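Local coordinates for SusD superfamily protein (Bacteroides thetaiotaomicron, PDB 3MCX) that is of unknown function but, as a SusD-family protein of the outer membrane, probably takes part in capturing glycans at the cell surface, at residues 380-385 / 393-398; 363-368 / 408-413. All coordinates share one frame; numbering follows the deposited sequence.

Contact 1 of 2, residues 380-385 / 393-398. With ZN (zinc ion), chain E; ZN (zinc ion), chain F.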
loop_
_atom_site.group_PDB
_atom_site.type_symbol
_atom_site.label_atom_id
_atom_site.label_comp_id
_atom_site.label_asym_id
_atom_site.label_seq_id
_atom_site.Cartn_x
_atom_site.Cartn_y
_atom_site.Cartn_z
ATOM N N TYR A 380 9.049 -4.117 20.091
ATOM C CA TYR A 380 8.327 -4.469 18.870
ATOM C C TYR A 380 9.242 -4.482 17.652
ATOM O O TYR A 380 9.097 -5.327 16.750
ATOM C CB TYR A 380 7.131 -3.538 18.629
ATOM C CG TYR A 380 6.060 -3.616 19.697
ATOM C CD1 TYR A 380 5.687 -4.840 20.270
ATOM C CD2 TYR A 380 5.398 -2.466 20.133
ATOM C CE1 TYR A 380 4.693 -4.901 21.243
ATOM C CE2 TYR A 380 4.403 -2.529 21.089
ATOM C CZ TYR A 380 4.049 -3.739 21.638
ATOM O OH TYR A 380 3.050 -3.800 22.602
ATOM N N LEU A 381 10.178 -3.544 17.595
ATOM C CA LEU A 381 11.194 -3.581 16.541
ATOM C C LEU A 381 11.989 -4.878 16.634
ATOM O O LEU A 381 12.228 -5.539 15.630
ATOM C CB LEU A 381 12.150 -2.386 16.617
ATOM C CG LEU A 381 13.182 -2.378 15.476
ATOM C CD1 LEU A 381 12.541 -2.341 14.078
ATOM C CD2 LEU A 381 14.233 -1.248 15.697
ATOM N N ASN A 382 12.385 -5.246 17.837
ATOM C CA ASN A 382 13.169 -6.465 18.052
ATOM C C ASN A 382 12.368 -7.742 17.754
ATOM O O ASN A 382 12.947 -8.742 17.342
ATOM C CB ASN A 382 13.795 -6.488 19.440
ATOM C CG ASN A 382 15.004 -5.571 19.531
ATOM O OD1 ASN A 382 15.646 -5.271 18.504
ATOM N ND2 ASN A 382 15.303 -5.086 20.740
ATOM N N ASP A 383 11.041 -7.684 17.896
ATOM C CA ASP A 383 10.177 -8.809 17.481
ATOM C C ASP A 383 10.313 -9.099 15.994
ATOM O O ASP A 383 10.212 -10.234 15.584
ATOM C CB ASP A 383 8.711 -8.525 17.810
ATOM C CG ASP A 383 8.368 -8.837 19.251
ATOM O OD1 ASP A 383 8.815 -9.886 19.748
ATOM O OD2 ASP A 383 7.649 -8.022 19.899
ATOM N N ILE A 384 10.547 -8.083 15.202
ATOM C CA ILE A 384 10.776 -8.271 13.776
ATOM C C ILE A 384 12.212 -8.709 13.561
ATOM O O ILE A 384 12.453 -9.774 13.002
ATOM C CB ILE A 384 10.435 -7.013 12.975
ATOM C CG1 ILE A 384 8.973 -6.591 13.206
ATOM C CG2 ILE A 384 10.735 -7.261 11.495
ATOM C CD1 ILE A 384 7.902 -7.636 12.903
ATOM N N ILE A 385 13.172 -7.914 14.034
ATOM C CA ILE A 385 14.598 -8.211 13.815
ATOM C C ILE A 385 14.929 -9.644 14.217
ATOM O O ILE A 385 15.560 -10.375 13.442
ATOM C CB ILE A 385 15.537 -7.183 14.528
ATOM C CG1 ILE A 385 15.373 -5.777 13.931
ATOM C CG2 ILE A 385 17.021 -7.588 14.352
ATOM C CD1 ILE A 385 16.124 -4.675 14.752
ATOM N N SER A 393 23.294 -9.363 17.600
ATOM C CA SER A 393 23.731 -7.971 17.711
ATOM C C SER A 393 22.940 -7.020 16.838
ATOM O O SER A 393 23.074 -5.809 16.994
ATOM C CB SER A 393 25.236 -7.830 17.402
ATOM O OG SER A 393 25.469 -8.003 16.014
ATOM N N GLN A 394 22.119 -7.535 15.916
ATOM C CA GLN A 394 21.233 -6.668 15.118
ATOM C C GLN A 394 20.103 -6.100 15.935
ATOM O O GLN A 394 19.542 -5.067 15.567
ATOM C CB GLN A 394 20.651 -7.396 13.899
ATOM C CG GLN A 394 21.717 -7.855 12.920
ATOM C CD GLN A 394 22.393 -6.703 12.194
ATOM O OE1 GLN A 394 21.762 -5.679 11.940
ATOM N NE2 GLN A 394 23.698 -6.863 11.901
ATOM N N GLN A 395 19.726 -6.774 17.020
ATOM C CA GLN A 395 18.684 -6.258 17.895
ATOM C C GLN A 395 19.149 -4.982 18.576
ATOM O O GLN A 395 20.326 -4.807 18.858
ATOM C CB GLN A 395 18.260 -7.306 18.919
ATOM C CG GLN A 395 17.535 -8.464 18.238
ATOM C CD GLN A 395 17.127 -9.542 19.183
ATOM O OE1 GLN A 395 16.388 -9.290 20.151
ATOM N NE2 GLN A 395 17.588 -10.772 18.924
ATOM N N VAL A 396 18.191 -4.087 18.816
ATOM C CA VAL A 396 18.499 -2.778 19.382
ATOM C C VAL A 396 18.349 -2.723 20.899
ATOM O O VAL A 396 17.539 -3.442 21.501
ATOM C CB VAL A 396 17.609 -1.677 18.758
ATOM C CG1 VAL A 396 17.829 -1.608 17.252
ATOM C CG2 VAL A 396 16.127 -1.946 19.071
ATOM N N SER A 397 19.185 -1.883 21.494
ATOM C CA SER A 397 19.041 -1.405 22.862
ATOM C C SER A 397 18.454 0.000 22.787
ATOM O O SER A 397 18.304 0.542 21.707
ATOM C CB SER A 397 20.409 -1.297 23.532
ATOM O OG SER A 397 21.201 -0.374 22.780
ATOM N N THR A 398 18.185 0.620 23.939
ATOM C CA THR A 398 17.675 2.000 23.931
ATOM C C THR A 398 18.623 2.938 23.181
ATOM O O THR A 398 18.158 3.787 22.414
ATOM C CB THR A 398 17.383 2.525 25.360
ATOM O OG1 THR A 398 16.410 1.658 25.966
ATOM C CG2 THR A 398 16.778 3.954 25.298
HETATM ZN ZN ZN E . 8.125 -10.726 21.466
HETATM ZN ZN ZN F . 26.682 -9.947 15.703
HETATM O O HOH W 1 25.938 -11.042 17.427
HETATM O O HOH W 2 27.290 -8.863 13.819
HETATM O O HOH W 3 28.279 -9.312 16.816
HETATM O O HOH W 4 27.680 -11.746 15.210
#

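Contact 2 of 2, residues 363-368 / 408-413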
loop_
_atom_site.group_PDB
_atom_site.type_symbol
_atom_site.label_atom_id
_atom_site.label_comp_id
_atom_site.label_asym_id
_atom_site.label_seq_id
_atom_site.Cartn_x
_atom_site.Cartn_y
_atom_site.Cartn_z
ATOM N N ALA A 363 3.959 0.449 15.376
ATOM C CA ALA A 363 4.088 0.681 16.820
ATOM C C ALA A 363 5.494 1.151 17.213
ATOM O O ALA A 363 5.644 2.048 18.042
ATOM C CB ALA A 363 3.683 -0.597 17.625
ATOM N N ALA A 364 6.520 0.506 16.670
ATOM C CA ALA A 364 7.877 0.877 17.015
ATOM C C ALA A 364 8.163 2.339 16.645
ATOM O O ALA A 364 8.701 3.078 17.475
ATOM C CB ALA A 364 8.878 -0.044 16.347
ATOM N N GLU A 365 7.768 2.724 15.442
ATOM C CA GLU A 365 8.003 4.083 14.935
ATOM C C GLU A 365 7.156 5.099 15.742
ATOM O O GLU A 365 7.671 6.118 16.180
ATOM C CB GLU A 365 7.707 4.181 13.447
ATOM C CG GLU A 365 8.034 5.527 12.818
ATOM C CD GLU A 365 7.762 5.578 11.337
ATOM O OE1 GLU A 365 7.559 4.515 10.686
ATOM O OE2 GLU A 365 7.719 6.725 10.811
ATOM N N ALA A 366 5.879 4.792 15.968
ATOM C CA ALA A 366 5.016 5.694 16.719
ATOM C C ALA A 366 5.529 5.881 18.144
ATOM O O ALA A 366 5.491 6.988 18.677
ATOM C CB ALA A 366 3.576 5.195 16.724
ATOM N N GLY A 367 6.031 4.811 18.762
ATOM C CA GLY A 367 6.550 4.895 20.114
ATOM C C GLY A 367 7.786 5.784 20.209
ATOM O O GLY A 367 7.895 6.665 21.058
ATOM N N LEU A 368 8.743 5.540 19.317
ATOM C CA LEU A 368 9.961 6.326 19.299
ATOM C C LEU A 368 9.646 7.804 19.056
ATOM O O LEU A 368 10.153 8.648 19.753
ATOM C CB LEU A 368 10.938 5.813 18.253
ATOM C CG LEU A 368 12.308 6.493 18.267
ATOM C CD1 LEU A 368 13.036 6.266 19.573
ATOM C CD2 LEU A 368 13.135 5.974 17.121
ATOM N N LYS A 408 15.230 1.586 8.167
ATOM C CA LYS A 408 15.944 0.481 7.514
ATOM C C LYS A 408 15.197 -0.840 7.624
ATOM O O LYS A 408 15.055 -1.552 6.631
ATOM C CB LYS A 408 17.345 0.300 8.076
ATOM C CG LYS A 408 18.375 1.346 7.635
ATOM C CD LYS A 408 19.774 0.965 8.106
ATOM C CE LYS A 408 20.890 1.817 7.534
ATOM N NZ LYS A 408 22.257 1.294 7.900
ATOM N N GLU A 409 14.712 -1.187 8.803
ATOM C CA GLU A 409 13.994 -2.443 8.964
ATOM C C GLU A 409 12.729 -2.464 8.135
ATOM O O GLU A 409 12.391 -3.501 7.526
ATOM C CB GLU A 409 13.674 -2.692 10.441
ATOM C CG GLU A 409 13.362 -4.149 10.749
ATOM C CD GLU A 409 14.516 -5.067 10.468
ATOM O OE1 GLU A 409 15.686 -4.632 10.464
ATOM O OE2 GLU A 409 14.234 -6.266 10.277
ATOM N N ARG A 410 12.009 -1.343 8.079
ATOM C CA ARG A 410 10.813 -1.262 7.247
ATOM C C ARG A 410 11.112 -1.469 5.776
ATOM O O ARG A 410 10.351 -2.134 5.063
ATOM C CB ARG A 410 10.100 0.085 7.416
ATOM C CG ARG A 410 9.458 0.308 8.809
ATOM C CD ARG A 410 8.777 1.694 8.915
ATOM N NE ARG A 410 7.680 1.778 7.967
ATOM C CZ ARG A 410 6.414 1.427 8.185
ATOM N NH1 ARG A 410 5.977 1.087 9.391
ATOM N NH2 ARG A 410 5.583 1.492 7.195
ATOM N N ARG A 411 12.207 -0.886 5.299
ATOM C CA ARG A 411 12.603 -1.057 3.895
ATOM C C ARG A 411 12.875 -2.543 3.604
ATOM O O ARG A 411 12.477 -3.065 2.552
ATOM C CB ARG A 411 13.819 -0.196 3.543
ATOM C CG ARG A 411 13.417 1.278 3.381
ATOM C CD ARG A 411 14.652 2.130 3.349
ATOM N NE ARG A 411 15.477 1.863 2.177
ATOM C CZ ARG A 411 16.732 2.284 2.033
ATOM N NH1 ARG A 411 17.337 2.995 2.999
ATOM N NH2 ARG A 411 17.408 1.997 0.913
ATOM N N LYS A 412 13.549 -3.217 4.523
ATOM C CA LYS A 412 13.861 -4.638 4.336
ATOM C C LYS A 412 12.562 -5.488 4.383
ATOM O O LYS A 412 12.369 -6.385 3.582
ATOM C CB LYS A 412 14.819 -5.141 5.401
ATOM C CG LYS A 412 16.228 -4.550 5.327
ATOM C CD LYS A 412 17.084 -4.996 6.494
ATOM C CE LYS A 412 18.392 -4.235 6.575
ATOM N NZ LYS A 412 19.323 -4.828 7.591
ATOM N N GLU A 413 11.681 -5.204 5.330
ATOM C CA GLU A 413 10.524 -6.028 5.599
ATOM C C GLU A 413 9.405 -5.816 4.600
ATOM O O GLU A 413 8.727 -6.764 4.232
ATOM C CB GLU A 413 9.992 -5.766 7.024
ATOM C CG GLU A 413 8.862 -6.719 7.438
ATOM C CD GLU A 413 9.276 -8.189 7.334
ATOM O OE1 GLU A 413 10.416 -8.500 7.732
ATOM O OE2 GLU A 413 8.466 -9.040 6.868
#

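Contact 1 of 2, residues 380-385 / 393-398
Leu381, the first residue of segment 380-385 to meet the loop 393-398, places CD2 against both methyls of Val396, with CD2 3.9 Å from Val396 CG2. With CG anti to the backbone N (chi1 -177°), the leucine side chain reaches out to Val396 and crosses it at about a right angle. The arrangement illustrates how a helix can hold the irregular chain that follows it: helix 374-385 belongs to the helical part of the SusD fold, and the loop doubles back along it on the way to helix 403-414.

Asn382 then supplies the polar grip. Its amide mimics a backbone peptide and takes both polar atoms of one residue: Val396 N donates to Asn382 OD1 at 2.8 Å, meeting a lone pair in the carbonyl plane, and Asn382 ND2 donates to Val396 O at 2.9 Å with an N-H...O angle of 165°. Using both ends of the amide fixes its rotation, and the Val396 oxygen lies almost in the amide plane. Beside it runs the extended side chain of Gln395, whose CB is 3.3 Å from Asn382 OD1; the two amide planes are turned 65° apart.

Asp383 points away from the loop, and its OD1 binds a zinc ion at 2.0 Å.

Ile385 closes the helical side. Its CG2 rests on the CB of Gln394, while CD1 reaches toward the Gln394 carbonyl. The Gln394 chain bends at chi2, its end leads away, and NE2 makes a hydrogen bond with Asp391 OD2. That aspartate shares a second zinc ion with Ser393, where four waters complete six ligands with Ser393 OG and Asp391 OD1; water 1 also accepts a hydrogen bond from Ser393 N, while Ser393 OG meets the metal at 2.3 Å.

Contact 2 of 2, residues 363-368 / 408-413
Arg410 NE, gripped by the carboxylate of Asp423 in a salt bridge, also has Glu365 OE1 near it, at 3.9 Å. This second pairing is long and purely electrostatic: the Glu365 oxygen sits well out of the guanidinium plane, and no N-H of the arginine is aimed at it. The closest approach is instead to the aliphatic part, with OE1 3.5 Å from Arg410 CD. Carboxylate and guanidinium planes stand 72° apart, and the side chains cross at about a right angle.

Such a pair shows how opposite charges can be built into the interface of two packed helices. Helices 356-370 and 403-414 belong to the helical part of the SusD fold, and the nearest CA atoms of the two segments, those of Glu365 and Arg410, are 9.8 Å apart. Glu365 spans its share of that distance with CG anti to the backbone N (chi1 -175°) and a straight chain beyond.

Both charges have stronger partners nearby. Glu365 OE2 forms a salt bridge with Arg426, and Arg410 NH1 donates to Asn362, the residue just before segment 363-368. Replacing Arg410 by an alanine would probably cost Asp423 this salt bridge and Asn362 its hydrogen bond, and remove a positive charge beside Glu365, leaving Arg426 to offset the carboxylate. The Glu365 side chain, buried, also touches Leu403, Ile406 and Leu407 of helix 403-414.

Overall arrangement
The contacts share no helix, but helix 374-385 of contact 1 follows one helix of contact 2 in the chain and precedes the other. Contact 2 is buried, its centre about 15 Å from the centre of the chain, whereas contact 1 lies partly buried about 24 Å out, where its loop reaches the surface and zinc ions bind. Helix 374-385 packs on both helices of contact 2: Tyr380 CD2 is 3.6 Å from Ala363 CB, and Leu381 and Ile385 press on Glu409. Near the surface, paired amide-to-backbone hydrogen bonds and apolar packing hold a loop to a helix; deeper in, a long charged pair lies between two helices whose side chains also pack, its charges held mainly by other partners.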